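PDB 6YJN: beta carbonic anhydrase from Burkholderia pseudomallei, which probably catalyses the interconversion of carbon dioxide and hydrogencarbonate, using one zinc ion bound in each subunit of its tetramer. Local coordinates for residues V97-H102 with L154-Q159; V73-D78 with L124-D129; F65-I70 with L82-F87; A110-R115 with A146-L151. All blocks are in the same frame, centred on the assembly; numbering follows the deposited sequence.

Contacts 1 and 3 each lay a helix against a strand of the central sheet, contact 1 at its middle strand and contact 3 at an outermost one, and both are fully buried. Contact 2 is buried too, but it joins a loop to a helix at a boundary between subunits, where a histidine ring also hydrogen-bonds a neighbouring subunit. Contact 4 lies farthest out, its centre about 17 Å from the centre of the chain, and is partly buried. Contacts 1 and 4 share helix 145-165, and Gln159 of contact 1 probably hydrogen-bonds Val74 of contact 2. No hydrogen bond crosses any of the four pairs; the packing is mainly of methyl groups and rings.

Contact 1: V97-H102 with L154-Q159; sequences VMVVGH and LNAIEQ. With ZN (zinc ion), chain B.
Val99 lays its CG1 methyl against Gln159 CB and Ala156 O, in an example of a strand that receives a helix through one valine, a glycine and an alanine. CG1 is placed opposite the backbone N by a chi1 of 175°. Val99 CG1 lies 3.6 Å from Gln159 CB and equally 3.6 Å from Ala156 O, so it rests between the base of one side chain and the backbone of the preceding turn. The other methyl, Val99 CG2, is at the limit of contact, 4.2 Å from Gln159 CB. The two side chains meet at a slant: Gln159 starts toward the strand, bends at chi2 (-32°) and carries its amide away from it. Its OE1 probably accepts a hydrogen bond from Val74 N, in the loop that follows strand 64-69.

One turn earlier, Ala156 directs its methyl at the strand, where CB approaches Gly101 N to 4.1 Å. With no side chain on Gly101 and a single carbon on Ala156, their CA atoms come within 5.6 Å. Strand and helix run nearly antiparallel, and the axes of the two short segments approach to 7.8 Å at their closest.

The strand is the middle one of the sheet and ends at His102, whose NE2 binds zinc at 1.9 Å; Cys46, Asp48 and Cys105 complete the site. An aspartate among the ligands matches the closed state known in type II beta-carbonic anhydrases. With no directional bond across it, the strand-helix interface rests on fit of shape, while the helix is oriented on the loop by Asn155 ND2 bonding Ala71 O and probably by Gln159.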
loop_
_atom_site.group_PDB
_atom_site.type_symbol
_atom_site.label_atom_id
_atom_site.label_comp_id
_atom_site.label_asym_id
_atom_site.label_seq_id
_atom_site.Cartn_x
_atom_site.Cartn_y
_atom_site.Cartn_z
ATOM N N VAL A 97 -14.356 17.516 2.502
ATOM C CA VAL A 97 -14.091 16.122 2.804
ATOM C C VAL A 97 -14.578 15.859 4.231
ATOM O O VAL A 97 -14.428 16.708 5.116
ATOM C CB VAL A 97 -12.600 15.786 2.598
ATOM C CG1 VAL A 97 -12.212 14.434 3.171
ATOM C CG2 VAL A 97 -12.210 15.862 1.133
ATOM N N MET A 98 -15.186 14.681 4.425
ATOM C CA MET A 98 -15.685 14.276 5.729
ATOM C C MET A 98 -15.523 12.766 5.949
ATOM O O MET A 98 -16.003 11.936 5.161
ATOM C CB MET A 98 -17.157 14.649 5.828
ATOM C CG MET A 98 -17.888 14.205 4.598
ATOM S SD MET A 98 -19.109 15.414 4.094
ATOM C CE MET A 98 -19.829 14.533 2.710
ATOM N N VAL A 99 -14.820 12.445 7.047
ATOM C CA VAL A 99 -14.604 11.096 7.538
ATOM C C VAL A 99 -15.822 10.763 8.387
ATOM O O VAL A 99 -16.038 11.382 9.422
ATOM C CB VAL A 99 -13.302 11.006 8.373
ATOM C CG1 VAL A 99 -13.101 9.634 9.002
ATOM C CG2 VAL A 99 -12.052 11.433 7.606
ATOM N N VAL A 100 -16.628 9.808 7.929
ATOM C CA VAL A 100 -17.849 9.492 8.649
ATOM C C VAL A 100 -17.780 8.067 9.203
ATOM O O VAL A 100 -17.945 7.094 8.459
ATOM C CB VAL A 100 -19.121 9.693 7.798
ATOM C CG1 VAL A 100 -20.358 9.801 8.678
ATOM C CG2 VAL A 100 -19.033 10.882 6.854
ATOM N N GLY A 101 -17.569 7.969 10.523
ATOM C CA GLY A 101 -17.706 6.720 11.251
ATOM C C GLY A 101 -19.168 6.404 11.568
ATOM O O GLY A 101 -20.057 7.217 11.314
ATOM N N HIS A 102 -19.412 5.214 12.128
ATOM C CA HIS A 102 -20.766 4.721 12.286
ATOM C C HIS A 102 -20.882 3.810 13.517
ATOM O O HIS A 102 -20.155 2.818 13.657
ATOM C CB HIS A 102 -21.207 4.090 10.958
ATOM C CG HIS A 102 -20.797 2.670 10.808
ATOM N ND1 HIS A 102 -21.587 1.627 11.242
ATOM C CD2 HIS A 102 -19.677 2.119 10.316
ATOM C CE1 HIS A 102 -20.973 0.489 11.011
ATOM N NE2 HIS A 102 -19.805 0.767 10.428
ATOM N N LEU A 154 -13.600 9.147 18.340
ATOM C CA LEU A 154 -12.172 9.397 18.277
ATOM C C LEU A 154 -11.557 8.886 16.976
ATOM O O LEU A 154 -10.836 9.626 16.310
ATOM C CB LEU A 154 -11.537 8.759 19.511
ATOM C CG LEU A 154 -11.695 9.666 20.721
ATOM C CD1 LEU A 154 -11.468 8.941 22.034
ATOM C CD2 LEU A 154 -10.787 10.872 20.575
ATOM N N ASN A 155 -11.835 7.626 16.615
ATOM C CA ASN A 155 -11.332 7.099 15.359
ATOM C C ASN A 155 -11.601 8.074 14.203
ATOM O O ASN A 155 -10.724 8.328 13.380
ATOM C CB ASN A 155 -11.852 5.696 15.071
ATOM C CG ASN A 155 -11.281 5.132 13.787
ATOM O OD1 ASN A 155 -10.062 5.123 13.590
ATOM N ND2 ASN A 155 -12.155 4.651 12.918
ATOM N N ALA A 156 -12.799 8.666 14.149
ATOM C CA ALA A 156 -13.132 9.497 13.000
ATOM C C ALA A 156 -12.364 10.824 13.016
ATOM O O ALA A 156 -12.079 11.405 11.961
ATOM C CB ALA A 156 -14.627 9.692 12.886
ATOM N N ILE A 157 -12.021 11.295 14.220
ATOM C CA ILE A 157 -11.284 12.543 14.372
ATOM C C ILE A 157 -9.843 12.343 13.898
ATOM O O ILE A 157 -9.306 13.143 13.129
ATOM C CB ILE A 157 -11.339 13.028 15.835
ATOM C CG1 ILE A 157 -12.717 13.598 16.195
ATOM C CG2 ILE A 157 -10.215 14.017 16.119
ATOM C CD1 ILE A 157 -13.313 13.052 17.480
ATOM N N GLU A 158 -9.221 11.278 14.409
ATOM C CA GLU A 158 -7.847 10.979 14.090
ATOM C C GLU A 158 -7.758 10.872 12.572
ATOM O O GLU A 158 -6.994 11.592 11.944
ATOM C CB GLU A 158 -7.454 9.691 14.803
ATOM N N GLN A 159 -8.601 10.019 11.979
ATOM C CA GLN A 159 -8.578 9.826 10.540
ATOM C C GLN A 159 -8.563 11.185 9.847
ATOM O O GLN A 159 -7.812 11.393 8.896
ATOM C CB GLN A 159 -9.770 8.984 10.088
ATOM C CG GLN A 159 -9.682 7.535 10.538
ATOM C CD GLN A 159 -8.262 7.034 10.607
ATOM O OE1 GLN A 159 -7.657 6.665 9.604
ATOM N NE2 GLN A 159 -7.717 7.018 11.810
HETATM ZN ZN ZN B . -18.156 -0.021 10.075
#

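Contact 2: V73-D78 with L124-D129; sequences VVVHTD and LHHVQD
His126 packs against Val73 with its stem and against Val75 with its ring, and tracing it outward from the helix 124-129 shows how one side chain can serve two interfaces. At its base, CB points toward the loop and meets Val73 CG1 at 3.5 Å. A chi1 of -62° sets CG opposite the carbonyl carbon and beside the backbone N, with His126 CG 3.9 Å from Val73 CG1. Beyond it the ring lies under Val75: CG2 stands over one face, 3.6 Å from the ring centroid and 21° off the normal, a CH-pi contact displaced toward the rim. His126 CD2 is 3.5 Å from this Val75 CG2, and CE1 3.7 Å. The tip, NE2, comes closest to Val75 CG2, at 3.3 Å, and hydrogen-bonds Thr77 OG1 of the second subunit. Beside the histidine, Val127 CG2 adds apolar packing against Val73 CG2 at 3.9 Å.

The loop then folds into a type I turn from Val75 to Asp78, which caps helix 79-92. His76 NE2 hydrogen-bonds Asp129 OD2 of the second subunit, and the same bond recurs with the chains exchanged. Such reciprocal exchange marks a twofold subunit interface in this tetrameric enzyme.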
loop_
_atom_site.group_PDB
_atom_site.type_symbol
_atom_site.label_atom_id
_atom_site.label_comp_id
_atom_site.label_asym_id
_atom_site.label_seq_id
_atom_site.Cartn_x
_atom_site.Cartn_y
_atom_site.Cartn_z
ATOM N N VAL A 73 -10.546 4.079 7.656
ATOM C CA VAL A 73 -9.206 4.397 8.106
ATOM C C VAL A 73 -8.503 5.119 6.961
ATOM O O VAL A 73 -8.554 4.676 5.808
ATOM C CB VAL A 73 -8.455 3.099 8.482
ATOM C CG1 VAL A 73 -7.059 3.354 9.020
ATOM C CG2 VAL A 73 -9.243 2.212 9.436
ATOM N N VAL A 74 -7.841 6.227 7.296
ATOM C CA VAL A 74 -6.966 6.909 6.355
ATOM C C VAL A 74 -5.525 6.667 6.798
ATOM O O VAL A 74 -5.079 7.272 7.773
ATOM C CB VAL A 74 -7.298 8.415 6.262
ATOM C CG1 VAL A 74 -6.284 9.193 5.443
ATOM C CG2 VAL A 74 -8.705 8.658 5.736
ATOM N N VAL A 75 -4.833 5.755 6.096
ATOM C CA VAL A 75 -3.409 5.520 6.299
ATOM C C VAL A 75 -2.607 6.570 5.519
ATOM O O VAL A 75 -2.898 6.859 4.355
ATOM C CB VAL A 75 -3.001 4.077 5.940
ATOM C CG1 VAL A 75 -1.513 3.830 6.095
ATOM C CG2 VAL A 75 -3.773 3.054 6.740
ATOM N N HIS A 76 -1.613 7.158 6.203
ATOM C CA HIS A 76 -0.724 8.161 5.647
ATOM C C HIS A 76 -0.238 7.719 4.270
ATOM O O HIS A 76 -0.024 8.541 3.382
ATOM C CB HIS A 76 0.501 8.294 6.552
ATOM C CG HIS A 76 0.230 8.935 7.863
ATOM N ND1 HIS A 76 -0.590 10.034 7.990
ATOM C CD2 HIS A 76 0.720 8.681 9.097
ATOM C CE1 HIS A 76 -0.621 10.404 9.262
ATOM N NE2 HIS A 76 0.184 9.591 9.966
ATOM N N THR A 77 -0.052 6.404 4.117
ATOM C CA THR A 77 0.673 5.867 2.980
ATOM C C THR A 77 -0.221 4.963 2.127
ATOM O O THR A 77 0.288 4.203 1.306
ATOM C CB THR A 77 1.955 5.179 3.467
ATOM O OG1 THR A 77 1.534 4.351 4.545
ATOM C CG2 THR A 77 2.986 6.149 4.006
ATOM N N ASP A 78 -1.546 5.039 2.333
ATOM C CA ASP A 78 -2.498 4.245 1.576
ATOM C C ASP A 78 -2.807 4.972 0.279
ATOM O O ASP A 78 -3.560 5.941 0.255
ATOM C CB ASP A 78 -3.796 4.000 2.346
ATOM C CG ASP A 78 -4.866 3.297 1.524
ATOM O OD1 ASP A 78 -4.495 2.539 0.600
ATOM O OD2 ASP A 78 -6.067 3.515 1.803
ATOM N N LEU A 124 -6.763 -3.250 11.174
ATOM C CA LEU A 124 -7.420 -2.691 12.346
ATOM C C LEU A 124 -6.415 -2.161 13.370
ATOM O O LEU A 124 -6.776 -1.435 14.294
ATOM C CB LEU A 124 -8.287 -3.782 12.967
ATOM C CG LEU A 124 -9.445 -4.254 12.098
ATOM C CD1 LEU A 124 -10.013 -5.549 12.647
ATOM C CD2 LEU A 124 -10.532 -3.195 11.976
ATOM N N HIS A 125 -5.153 -2.546 13.216
ATOM C CA HIS A 125 -4.127 -2.055 14.113
ATOM C C HIS A 125 -4.177 -0.538 14.144
ATOM O O HIS A 125 -4.003 0.067 15.202
ATOM C CB HIS A 125 -2.754 -2.565 13.698
ATOM C CG HIS A 125 -2.486 -3.948 14.182
ATOM N ND1 HIS A 125 -2.659 -4.310 15.502
ATOM C CD2 HIS A 125 -2.037 -5.048 13.537
ATOM C CE1 HIS A 125 -2.338 -5.584 15.646
ATOM N NE2 HIS A 125 -1.941 -6.060 14.450
ATOM N N HIS A 126 -4.457 0.035 12.972
ATOM C CA HIS A 126 -4.630 1.467 12.822
ATOM C C HIS A 126 -5.616 2.006 13.860
ATOM O O HIS A 126 -5.406 3.075 14.436
ATOM C CB HIS A 126 -5.004 1.801 11.376
ATOM C CG HIS A 126 -3.952 1.407 10.390
ATOM N ND1 HIS A 126 -2.644 1.863 10.467
ATOM C CD2 HIS A 126 -3.998 0.611 9.292
ATOM C CE1 HIS A 126 -1.943 1.360 9.460
ATOM N NE2 HIS A 126 -2.748 0.587 8.729
ATOM N N VAL A 127 -6.672 1.235 14.122
ATOM C CA VAL A 127 -7.738 1.658 15.007
ATOM C C VAL A 127 -7.340 1.348 16.448
ATOM O O VAL A 127 -7.607 2.130 17.365
ATOM C CB VAL A 127 -9.047 0.971 14.594
ATOM C CG1 VAL A 127 -10.130 1.101 15.649
ATOM C CG2 VAL A 127 -9.520 1.468 13.235
ATOM N N GLN A 128 -6.662 0.216 16.641
ATOM C CA GLN A 128 -6.083 -0.056 17.946
ATOM C C GLN A 128 -5.174 1.112 18.363
ATOM O O GLN A 128 -5.024 1.411 19.554
ATOM C CB GLN A 128 -5.383 -1.418 17.916
ATOM C CG GLN A 128 -6.333 -2.597 18.041
ATOM C CD GLN A 128 -5.667 -3.910 17.706
ATOM O OE1 GLN A 128 -5.892 -4.515 16.651
ATOM N NE2 GLN A 128 -4.808 -4.356 18.604
ATOM N N ASP A 129 -4.573 1.783 17.367
ATOM C CA ASP A 129 -3.608 2.834 17.636
ATOM C C ASP A 129 -4.349 4.004 18.271
ATOM O O ASP A 129 -3.895 4.592 19.250
ATOM C CB ASP A 129 -2.831 3.228 16.378
ATOM C CG ASP A 129 -1.724 2.256 15.982
ATOM O OD1 ASP A 129 -1.519 1.254 16.700
ATOM O OD2 ASP A 129 -1.074 2.505 14.949
#

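Contact 3: F65-I70 with L82-F87; sequences FVHRNI and LSVIQF
Chi1 of -154° at Phe65 and -162° at Phe87 swings both rings opposite their own backbone N, which brings them between strand 65-69 and helix 82-87. The rings end up nearly parallel, with 18° between planes, but slid far apart: their centroids are 6.0 Å from each other and they barely overlap. What touches is a corner, Phe65 CZ against Phe87 CD1 at 4.1 Å. Val84 O lies at the edge of the Phe65 ring, near its plane, 4.1 Å from CE2.

Val84 itself spreads its two methyls along His67. Its CG1 packs on the stem, 3.8 Å from His67 CB, and its CG2 approaches the ring obliquely, 3.7 Å from His67 ND1. Across the imidazole, Asn69 ND2 donates to His67 NE2 at 3.0 Å; the bond is almost straight and lies in the planes of both groups, which fixes the rotation of the histidine ring. With NE2 acting as acceptor, a neutral ring would be expected to carry its hydrogen on ND1.

Strand 64-69, helix 79-92 and strand 96-102 form a beta-alpha-beta crossover that passes over strand 41-46, whose Leu42 packs against Phe65, Val84 and Ile85. Strand 64-69 is outermost within its chain, and Val66 makes backbone hydrogen bonds to the fourth subunit, while Ile168 of helix 167-174 covers Leu82, Ile85 and Gln86.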
loop_
_atom_site.group_PDB
_atom_site.type_symbol
_atom_site.label_atom_id
_atom_site.label_comp_id
_atom_site.label_asym_id
_atom_site.label_seq_id
_atom_site.Cartn_x
_atom_site.Cartn_y
_atom_site.Cartn_z
ATOM N N PHE A 65 -19.150 11.789 -3.635
ATOM C CA PHE A 65 -18.044 10.938 -4.037
ATOM C C PHE A 65 -17.605 10.089 -2.846
ATOM O O PHE A 65 -17.395 10.624 -1.750
ATOM C CB PHE A 65 -16.900 11.835 -4.522
ATOM C CG PHE A 65 -15.947 11.199 -5.504
ATOM C CD1 PHE A 65 -16.400 10.696 -6.720
ATOM C CD2 PHE A 65 -14.593 11.124 -5.223
ATOM C CE1 PHE A 65 -15.527 10.110 -7.623
ATOM C CE2 PHE A 65 -13.716 10.537 -6.124
ATOM C CZ PHE A 65 -14.184 10.036 -7.321
ATOM N N VAL A 66 -17.441 8.774 -3.065
ATOM C CA VAL A 66 -17.360 7.869 -1.927
ATOM C C VAL A 66 -16.153 6.933 -1.999
ATOM O O VAL A 66 -15.898 6.304 -3.028
ATOM C CB VAL A 66 -18.674 7.085 -1.753
ATOM C CG1 VAL A 66 -18.566 6.030 -0.665
ATOM C CG2 VAL A 66 -19.845 8.012 -1.471
ATOM N N HIS A 67 -15.449 6.837 -0.862
ATOM C CA HIS A 67 -14.531 5.745 -0.570
ATOM C C HIS A 67 -15.019 4.978 0.666
ATOM O O HIS A 67 -15.583 5.579 1.589
ATOM C CB HIS A 67 -13.096 6.281 -0.437
ATOM C CG HIS A 67 -12.111 5.271 0.054
ATOM N ND1 HIS A 67 -11.403 4.446 -0.807
ATOM C CD2 HIS A 67 -11.711 4.953 1.310
ATOM C CE1 HIS A 67 -10.607 3.668 -0.100
ATOM N NE2 HIS A 67 -10.779 3.963 1.204
ATOM N N ARG A 68 -14.829 3.644 0.653
ATOM C CA ARG A 68 -15.175 2.796 1.783
ATOM C C ARG A 68 -14.073 1.770 1.995
ATOM O O ARG A 68 -13.774 0.994 1.091
ATOM C CB ARG A 68 -16.484 2.017 1.599
ATOM C CG ARG A 68 -17.679 2.862 1.187
ATOM C CD ARG A 68 -19.025 2.228 1.454
ATOM N NE ARG A 68 -19.548 2.836 2.664
ATOM C CZ ARG A 68 -20.516 3.738 2.687
ATOM N NH1 ARG A 68 -20.916 4.257 3.836
ATOM N NH2 ARG A 68 -21.090 4.115 1.560
ATOM N N ASN A 69 -13.514 1.780 3.213
ATOM C CA ASN A 69 -12.619 0.743 3.696
ATOM C C ASN A 69 -13.072 0.299 5.086
ATOM O O ASN A 69 -13.888 0.973 5.713
ATOM C CB ASN A 69 -11.170 1.224 3.711
ATOM C CG ASN A 69 -10.921 2.337 4.706
ATOM O OD1 ASN A 69 -10.964 2.111 5.919
ATOM N ND2 ASN A 69 -10.632 3.528 4.203
ATOM N N ILE A 70 -12.531 -0.831 5.570
ATOM C CA ILE A 70 -12.954 -1.344 6.865
ATOM C C ILE A 70 -12.498 -0.377 7.958
ATOM O O ILE A 70 -11.304 -0.212 8.186
ATOM C CB ILE A 70 -12.670 -2.855 7.124
ATOM C CG1 ILE A 70 -12.054 -3.132 8.503
ATOM C CG2 ILE A 70 -11.909 -3.551 5.994
ATOM N N LEU A 82 -5.557 7.844 -0.642
ATOM C CA LEU A 82 -4.909 9.074 -1.066
ATOM C C LEU A 82 -5.318 9.395 -2.509
ATOM O O LEU A 82 -5.606 10.551 -2.824
ATOM C CB LEU A 82 -3.386 8.940 -0.946
ATOM C CG LEU A 82 -2.775 8.947 0.458
ATOM C CD1 LEU A 82 -1.257 8.966 0.367
ATOM C CD2 LEU A 82 -3.273 10.111 1.304
ATOM N N SER A 83 -5.342 8.362 -3.375
ATOM C CA SER A 83 -5.721 8.491 -4.774
ATOM C C SER A 83 -7.099 9.132 -4.894
ATOM O O SER A 83 -7.246 10.157 -5.554
ATOM C CB SER A 83 -5.711 7.162 -5.468
ATOM O OG SER A 83 -4.461 6.943 -6.102
ATOM N N VAL A 84 -8.093 8.507 -4.249
ATOM C CA VAL A 84 -9.452 9.021 -4.144
ATOM C C VAL A 84 -9.422 10.509 -3.776
ATOM O O VAL A 84 -10.098 11.320 -4.418
ATOM C CB VAL A 84 -10.298 8.184 -3.158
ATOM C CG1 VAL A 84 -11.652 8.806 -2.886
ATOM C CG2 VAL A 84 -10.485 6.740 -3.610
ATOM N N ILE A 85 -8.598 10.869 -2.778
ATOM C CA ILE A 85 -8.576 12.221 -2.227
ATOM C C ILE A 85 -7.951 13.207 -3.211
ATOM O O ILE A 85 -8.518 14.274 -3.465
ATOM C CB ILE A 85 -7.880 12.265 -0.856
ATOM C CG1 ILE A 85 -8.579 11.352 0.152
ATOM C CG2 ILE A 85 -7.720 13.687 -0.335
ATOM C CD1 ILE A 85 -7.660 10.855 1.251
ATOM N N GLN A 86 -6.767 12.864 -3.727
ATOM C CA GLN A 86 -6.139 13.710 -4.725
ATOM C C GLN A 86 -7.084 13.898 -5.915
ATOM O O GLN A 86 -7.112 14.968 -6.523
ATOM C CB GLN A 86 -4.770 13.159 -5.110
ATOM C CG GLN A 86 -4.015 14.067 -6.074
ATOM C CD GLN A 86 -4.365 13.813 -7.524
ATOM O OE1 GLN A 86 -4.684 12.686 -7.911
ATOM N NE2 GLN A 86 -4.306 14.865 -8.332
ATOM N N PHE A 87 -7.895 12.876 -6.216
ATOM C CA PHE A 87 -8.843 12.956 -7.313
ATOM C C PHE A 87 -10.038 13.840 -6.938
ATOM O O PHE A 87 -10.509 14.642 -7.742
ATOM C CB PHE A 87 -9.293 11.546 -7.696
ATOM C CG PHE A 87 -9.934 11.379 -9.054
ATOM C CD1 PHE A 87 -11.192 11.906 -9.328
ATOM C CD2 PHE A 87 -9.298 10.638 -10.048
ATOM C CE1 PHE A 87 -11.779 11.720 -10.573
ATOM C CE2 PHE A 87 -9.895 10.437 -11.286
ATOM C CZ PHE A 87 -11.138 10.978 -11.543
#

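Contact 4: A110-R115 with A146-L151; sequences AALHNR and ARYRRL
Leu112 sets one methyl against Tyr148 and the other against Leu151, a simple example of a branched side chain bridging successive turns of a neighbouring helix. Its CD2 sits obliquely to the tyrosine ring, with Leu112 CD2 3.3 Å from Tyr148 CD1 and 3.7 Å from Tyr148 CB. The second branch, Leu112 CD1, lies 3.6 Å from Leu151 CD2, where the two leucines slide past one another in opposite directions. Both have CG opposite the backbone N (chi1 -161° for Leu112, -175° for Leu151), which extends each toward the other helix.

These helices flank the metal site of the beta-carbonic anhydrase fold: helix 106-112 begins just after the zinc ligand Cys105, and helix 145-165 also packs on the central sheet, farther along its length. Tyr148 connects this packing to the metal site, for its OH hydrogen-bonds Cys105 O and its side chain lies about 7 Å from the zinc ion.

Further out, Val108 touches both Tyr148 and Leu151, and Leu138 of helix 135-139 packs on Leu151. Arg150, one residue before Leu151, makes a salt bridge to Glu153 and a cation-pi contact with Trp141.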
loop_
_atom_site.group_PDB
_atom_site.type_symbol
_atom_site.label_atom_id
_atom_site.label_comp_id
_atom_site.label_asym_id
_atom_site.label_seq_id
_atom_site.Cartn_x
_atom_site.Cartn_y
_atom_site.Cartn_z
ATOM N N ALA A 110 -14.160 -5.306 16.361
ATOM C CA ALA A 110 -13.205 -6.401 16.302
ATOM C C ALA A 110 -11.873 -5.965 16.921
ATOM O O ALA A 110 -11.225 -6.734 17.633
ATOM C CB ALA A 110 -13.063 -6.873 14.875
ATOM N N ALA A 111 -11.495 -4.711 16.645
ATOM C CA ALA A 111 -10.322 -4.068 17.207
ATOM C C ALA A 111 -10.435 -4.087 18.725
ATOM O O ALA A 111 -10.012 -5.057 19.341
ATOM C CB ALA A 111 -10.228 -2.659 16.677
ATOM N N LEU A 112 -11.022 -3.016 19.281
ATOM C CA LEU A 112 -11.468 -2.866 20.663
ATOM C C LEU A 112 -11.281 -4.138 21.493
ATOM O O LEU A 112 -10.625 -4.101 22.537
ATOM C CB LEU A 112 -12.938 -2.436 20.648
ATOM C CG LEU A 112 -13.482 -1.802 21.927
ATOM C CD1 LEU A 112 -12.555 -0.721 22.465
ATOM C CD2 LEU A 112 -14.873 -1.233 21.688
ATOM N N HIS A 113 -11.883 -5.251 21.045
ATOM C CA HIS A 113 -11.868 -6.488 21.811
ATOM C C HIS A 113 -10.852 -7.458 21.224
ATOM O O HIS A 113 -11.200 -8.603 20.938
ATOM C CB HIS A 113 -13.267 -7.122 21.853
ATOM C CG HIS A 113 -14.310 -6.264 22.488
ATOM N ND1 HIS A 113 -15.282 -5.624 21.742
ATOM C CD2 HIS A 113 -14.533 -5.932 23.780
ATOM C CE1 HIS A 113 -16.068 -4.935 22.547
ATOM N NE2 HIS A 113 -15.628 -5.108 23.807
ATOM N N ASN A 114 -9.606 -6.983 21.079
ATOM C CA ASN A 114 -8.520 -7.673 20.395
ATOM C C ASN A 114 -8.991 -9.026 19.855
ATOM O O ASN A 114 -8.705 -10.075 20.436
ATOM C CB ASN A 114 -7.267 -7.739 21.270
ATOM C CG ASN A 114 -5.987 -7.737 20.462
ATOM O OD1 ASN A 114 -5.939 -8.259 19.347
ATOM N ND2 ASN A 114 -4.944 -7.140 21.012
ATOM N N ARG A 115 -9.733 -8.986 18.742
ATOM C CA ARG A 115 -10.332 -10.187 18.190
ATOM C C ARG A 115 -9.591 -10.572 16.906
ATOM O O ARG A 115 -9.501 -9.772 15.973
ATOM C CB ARG A 115 -11.843 -9.981 18.034
ATOM N N ALA A 146 -20.164 2.871 25.898
ATOM C CA ALA A 146 -19.556 4.189 26.001
ATOM C C ALA A 146 -18.232 4.178 25.246
ATOM O O ALA A 146 -18.117 4.805 24.198
ATOM C CB ALA A 146 -19.354 4.577 27.446
ATOM N N ARG A 147 -17.259 3.427 25.779
ATOM C CA ARG A 147 -15.939 3.301 25.180
ATOM C C ARG A 147 -16.082 3.154 23.668
ATOM O O ARG A 147 -15.491 3.912 22.901
ATOM C CB ARG A 147 -15.199 2.085 25.746
ATOM C CG ARG A 147 -14.394 2.360 27.008
ATOM C CD ARG A 147 -13.365 1.265 27.208
ATOM N NE ARG A 147 -12.942 1.118 28.591
ATOM C CZ ARG A 147 -12.621 -0.036 29.164
ATOM N NH1 ARG A 147 -12.674 -1.160 28.469
ATOM N NH2 ARG A 147 -12.249 -0.062 30.432
ATOM N N TYR A 148 -16.890 2.169 23.266
ATOM C CA TYR A 148 -17.149 1.876 21.870
ATOM C C TYR A 148 -17.609 3.151 21.162
ATOM O O TYR A 148 -16.932 3.636 20.255
ATOM C CB TYR A 148 -18.096 0.678 21.805
ATOM C CG TYR A 148 -18.364 0.072 20.453
ATOM C CD1 TYR A 148 -17.342 -0.426 19.649
ATOM C CD2 TYR A 148 -19.664 -0.082 20.007
ATOM C CE1 TYR A 148 -17.603 -1.016 18.419
ATOM C CE2 TYR A 148 -19.942 -0.665 18.781
ATOM C CZ TYR A 148 -18.913 -1.130 17.984
ATOM O OH TYR A 148 -19.224 -1.697 16.785
ATOM N N ARG A 149 -18.735 3.723 21.615
ATOM C CA ARG A 149 -19.222 4.969 21.038
ATOM C C ARG A 149 -18.025 5.918 20.912
ATOM O O ARG A 149 -17.621 6.279 19.802
ATOM C CB ARG A 149 -20.403 5.551 21.833
ATOM C CG ARG A 149 -21.781 4.951 21.553
ATOM C CD ARG A 149 -22.987 5.896 21.459
ATOM N N ARG A 150 -17.414 6.231 22.065
ATOM C CA ARG A 150 -16.324 7.186 22.162
ATOM C C ARG A 150 -15.174 6.795 21.243
ATOM O O ARG A 150 -14.470 7.667 20.737
ATOM C CB ARG A 150 -15.774 7.274 23.589
ATOM C CG ARG A 150 -16.687 7.961 24.589
ATOM C CD ARG A 150 -17.026 9.399 24.291
ATOM N NE ARG A 150 -18.198 9.675 25.107
ATOM C CZ ARG A 150 -19.436 9.261 24.843
ATOM N NH1 ARG A 150 -19.680 8.546 23.755
ATOM N NH2 ARG A 150 -20.426 9.574 25.663
ATOM N N LEU A 151 -14.966 5.489 21.055
ATOM C CA LEU A 151 -13.927 5.058 20.137
ATOM C C LEU A 151 -14.322 5.349 18.685
ATOM O O LEU A 151 -13.547 5.965 17.953
ATOM C CB LEU A 151 -13.567 3.584 20.357
ATOM C CG LEU A 151 -12.396 3.089 19.499
ATOM C CD1 LEU A 151 -11.162 3.970 19.655
ATOM C CD2 LEU A 151 -12.061 1.626 19.760
#